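Local coordinates for N-Acetyltransferase, PseH (Campylobacter jejuni subsp. jejuni PT14, PDB 4XPL), which is an N-acetyltransferase that probably uses acetyl coenzyme A to acetylate the 4-amino group of a UDP-linked sugar, the third step in making pseudaminic acid for flagellin modification, at residues A121-F124 with K125-K129. The protein carries 8 engineered substitutions. Numbering follows the deposited sequence.
Engineered in segment 125-129: Ser126 (natural residue Asp), His128 (natural residue Arg). With ACO (acetyl coenzyme *a), chain B.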
loop_
_atom_site.group_PDB
_atom_site.type_symbol
_atom_site.label_atom_id
_atom_site.label_comp_id
_atom_site.label_asym_id
_atom_site.label_seq_id
_atom_site.Cartn_x
_atom_site.Cartn_y
_atom_site.Cartn_z
ATOM N N ALA A 121 -6.013 -7.347 -5.321
ATOM C CA ALA A 121 -5.773 -7.403 -3.886
ATOM C C ALA A 121 -6.499 -8.590 -3.312
ATOM O O ALA A 121 -7.381 -9.158 -3.942
ATOM C CB ALA A 121 -6.238 -6.116 -3.187
ATOM N N TYR A 122 -6.131 -8.946 -2.087
ATOM C CA TYR A 122 -6.911 -9.885 -1.296
ATOM C C TYR A 122 -6.992 -9.358 0.133
ATOM O O TYR A 122 -6.075 -8.682 0.610
ATOM C CB TYR A 122 -6.328 -11.291 -1.335
ATOM C CG TYR A 122 -4.915 -11.398 -0.843
ATOM C CD1 TYR A 122 -3.854 -11.014 -1.660
ATOM C CD2 TYR A 122 -4.626 -11.889 0.433
ATOM C CE1 TYR A 122 -2.544 -11.099 -1.227
ATOM C CE2 TYR A 122 -3.307 -11.975 0.888
ATOM C CZ TYR A 122 -2.270 -11.577 0.044
ATOM O OH TYR A 122 -0.955 -11.659 0.455
ATOM N N VAL A 123 -8.133 -9.601 0.768
ATOM C CA VAL A 123 -8.378 -9.138 2.118
ATOM C C VAL A 123 -9.140 -10.205 2.880
ATOM O O VAL A 123 -9.869 -11.000 2.290
ATOM C CB VAL A 123 -9.184 -7.825 2.153
ATOM C CG1 VAL A 123 -8.290 -6.662 1.822
ATOM C CG2 VAL A 123 -10.406 -7.918 1.219
ATOM N N PHE A 124 -8.922 -10.242 4.187
ATOM C CA PHE A 124 -9.721 -11.085 5.053
ATOM C C PHE A 124 -11.174 -10.641 4.892
ATOM O O PHE A 124 -11.472 -9.436 4.787
ATOM C CB PHE A 124 -9.291 -10.948 6.512
ATOM C CG PHE A 124 -8.013 -11.662 6.842
ATOM C CD1 PHE A 124 -7.987 -13.046 6.954
ATOM C CD2 PHE A 124 -6.835 -10.949 7.059
ATOM C CE1 PHE A 124 -6.802 -13.720 7.270
ATOM C CE2 PHE A 124 -5.644 -11.617 7.376
ATOM C CZ PHE A 124 -5.629 -12.998 7.477
ATOM N N LYS A 125 -12.066 -11.626 4.884
ATOM C CA LYS A 125 -13.494 -11.405 4.685
ATOM C C LYS A 125 -14.134 -10.491 5.722
ATOM O O LYS A 125 -15.163 -9.888 5.448
ATOM C CB LYS A 125 -14.234 -12.755 4.721
ATOM C CG LYS A 125 -13.819 -13.705 3.636
ATOM C CD LYS A 125 -14.622 -14.993 3.684
ATOM C CE LYS A 125 -13.947 -15.999 2.810
ATOM N NZ LYS A 125 -14.685 -17.251 2.711
ATOM N N SER A 126 -13.554 -10.424 6.919
ATOM C CA SER A 126 -14.065 -9.568 7.990
ATOM C C SER A 126 -13.647 -8.097 7.829
ATOM O O SER A 126 -14.071 -7.256 8.615
ATOM C CB SER A 126 -13.564 -10.075 9.348
ATOM O OG SER A 126 -12.144 -10.068 9.371
ATOM N N ASN A 127 -12.812 -7.803 6.834
ATOM C CA ASN A 127 -12.287 -6.446 6.633
ATOM C C ASN A 127 -13.286 -5.643 5.783
ATOM O O ASN A 127 -13.091 -5.421 4.576
ATOM C CB ASN A 127 -10.883 -6.519 5.984
ATOM C CG ASN A 127 -10.109 -5.187 6.060
ATOM O OD1 ASN A 127 -10.653 -4.165 6.455
ATOM N ND2 ASN A 127 -8.827 -5.220 5.684
ATOM N N HIS A 128 -14.361 -5.209 6.429
ATOM C CA HIS A 128 -15.484 -4.609 5.717
ATOM C C HIS A 128 -15.146 -3.218 5.248
ATOM O O HIS A 128 -15.599 -2.787 4.186
ATOM C CB HIS A 128 -16.725 -4.536 6.605
ATOM C CG HIS A 128 -17.132 -5.853 7.181
ATOM N ND1 HIS A 128 -17.303 -6.982 6.407
ATOM C CD2 HIS A 128 -17.417 -6.219 8.455
ATOM C CE1 HIS A 128 -17.667 -7.990 7.183
ATOM N NE2 HIS A 128 -17.744 -7.553 8.430
ATOM N N LYS A 129 -14.362 -2.512 6.047
ATOM C CA LYS A 129 -13.909 -1.195 5.663
ATOM C C LYS A 129 -13.185 -1.281 4.346
ATOM O O LYS A 129 -13.475 -0.516 3.439
ATOM C CB LYS A 129 -13.011 -0.540 6.734
ATOM C CG LYS A 129 -13.803 0.206 7.784
ATOM C CD LYS A 129 -12.977 1.210 8.569
ATOM C CE LYS A 129 -12.197 0.568 9.704
ATOM N NZ LYS A 129 -12.330 1.418 10.940
HETATM N N1A ACO B . -19.624 -2.163 6.291
HETATM C C2A ACO B . -19.566 -1.389 5.186
HETATM N N3A ACO B . -18.892 -0.220 5.152
HETATM C C4A ACO B . -18.219 0.256 6.238
HETATM C C5A ACO B . -18.228 -0.535 7.477
HETATM C C6A ACO B . -18.998 -1.813 7.445
HETATM N N6A ACO B . -19.082 -2.618 8.535
HETATM N N7A ACO B . -17.498 0.163 8.375
HETATM C C8A ACO B . -17.057 1.301 7.768
HETATM N N9A ACO B . -17.487 1.352 6.487
HETATM C C1B ACO B . -17.228 2.408 5.458
HETATM C C2B ACO B . -17.195 3.829 6.009
HETATM O O2B ACO B . -18.511 4.341 6.241
HETATM C C3B ACO B . -16.475 4.544 4.886
HETATM O O3B ACO B . -17.440 4.885 3.890
HETATM P P3B ACO B . -17.189 5.964 2.713
HETATM O O7A ACO B . -16.022 5.421 1.892
HETATM O O8A ACO B . -18.495 5.917 1.954
HETATM O O9A ACO B . -16.921 7.279 3.416
HETATM C C4B ACO B . -15.467 3.517 4.369
HETATM O O4B ACO B . -15.963 2.236 4.787
HETATM C C5B ACO B . -14.054 3.773 4.907
HETATM O O5B ACO B . -14.070 3.950 6.333
HETATM P P1A ACO B . -13.155 5.028 7.124
HETATM O O1A ACO B . -13.380 4.900 8.606
HETATM O O2A ACO B . -13.264 6.379 6.450
HETATM O O3A ACO B . -11.670 4.418 7.011
HETATM P P2A ACO B . -10.518 5.036 6.102
HETATM O O4A ACO B . -11.082 5.402 4.753
HETATM O O5A ACO B . -9.856 6.123 6.923
HETATM O O6A ACO B . -9.445 3.830 6.047
HETATM C CBP ACO B . -8.443 1.762 5.545
HETATM C CCP ACO B . -9.711 2.572 5.433
HETATM C CDP ACO B . -7.311 2.528 4.799
HETATM C CEP ACO B . -8.675 0.382 4.915
HETATM C CAP ACO B . -8.133 1.628 7.045
HETATM O OAP ACO B . -9.244 1.009 7.741
HETATM C C9P ACO B . -6.894 0.834 7.313
HETATM O O9P ACO B . -5.775 1.327 7.156
HETATM N N8P ACO B . -7.086 -0.408 7.766
HETATM C C7P ACO B . -5.973 -1.264 8.162
HETATM C C6P ACO B . -5.133 -1.691 6.950
HETATM C C5P ACO B . -5.961 -2.469 5.945
HETATM O O5P ACO B . -6.840 -3.255 6.314
HETATM N N4P ACO B . -5.659 -2.308 4.656
HETATM C C3P ACO B . -6.238 -3.205 3.642
HETATM C C2P ACO B . -5.418 -4.513 3.547
HETATM S S1P ACO B . -3.822 -4.089 2.886
HETATM C C ACO B . -2.762 -4.066 4.170
HETATM O O ACO B . -3.166 -4.275 5.320
HETATM C CH3 ACO B . -1.318 -3.747 3.869
HETATM O O HOH W 1 -7.521 -7.791 5.296
#
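Phe124 and Asn127 close a type I beta turn, with Asn127 N giving its hydrogen to Phe124 O over 2.9 Å at an N-H...O angle of 158°. The turn illustrates how the GNAT fold passes from a central strand into a cofactor-binding helix: strand 118-124 ends at Phe124, and helix 128-136 starts straight after Asn127. At this junction Asn127 serves two masters. As N-cap residue it turns OD1 to the backbone N of Ala130 in a weak hydrogen bond, while the other arm of the amide reaches the pantetheine of acetyl coenzyme A, where ND2 donates to O5P over 2.9 Å. With CG anti to the backbone N (chi1 -165°), the amide swings to the side of the strand and the pantetheine arm, ND2 foremost. A water accepts from ND2 at 2.9 Å and from Phe124 N at 3.0 Å, so both hydrogens of ND2 are used and the strand end is tied to the same group. Val123 crosses the Asn127 side chain at about a right angle, its CG1 lying 4.2 Å from ND2; this methyl also borders the pantetheine arm, while Leu131 and Tyr134 of the helix pack on the valine. Lys125 leaves the turn with its chain extended beyond CG, and NZ pairs with Glu144 in a salt bridge and bonds to Asp145 O; the Phe124 ring meets that of Phe148. Engineered Ser126 sets its backbone O over the centre of one face of the engineered His128 ring. On the first helical turn, His128 CB approaches the adenine amino group, and Lys129 CG touches adenine C8A at 3.4 Å.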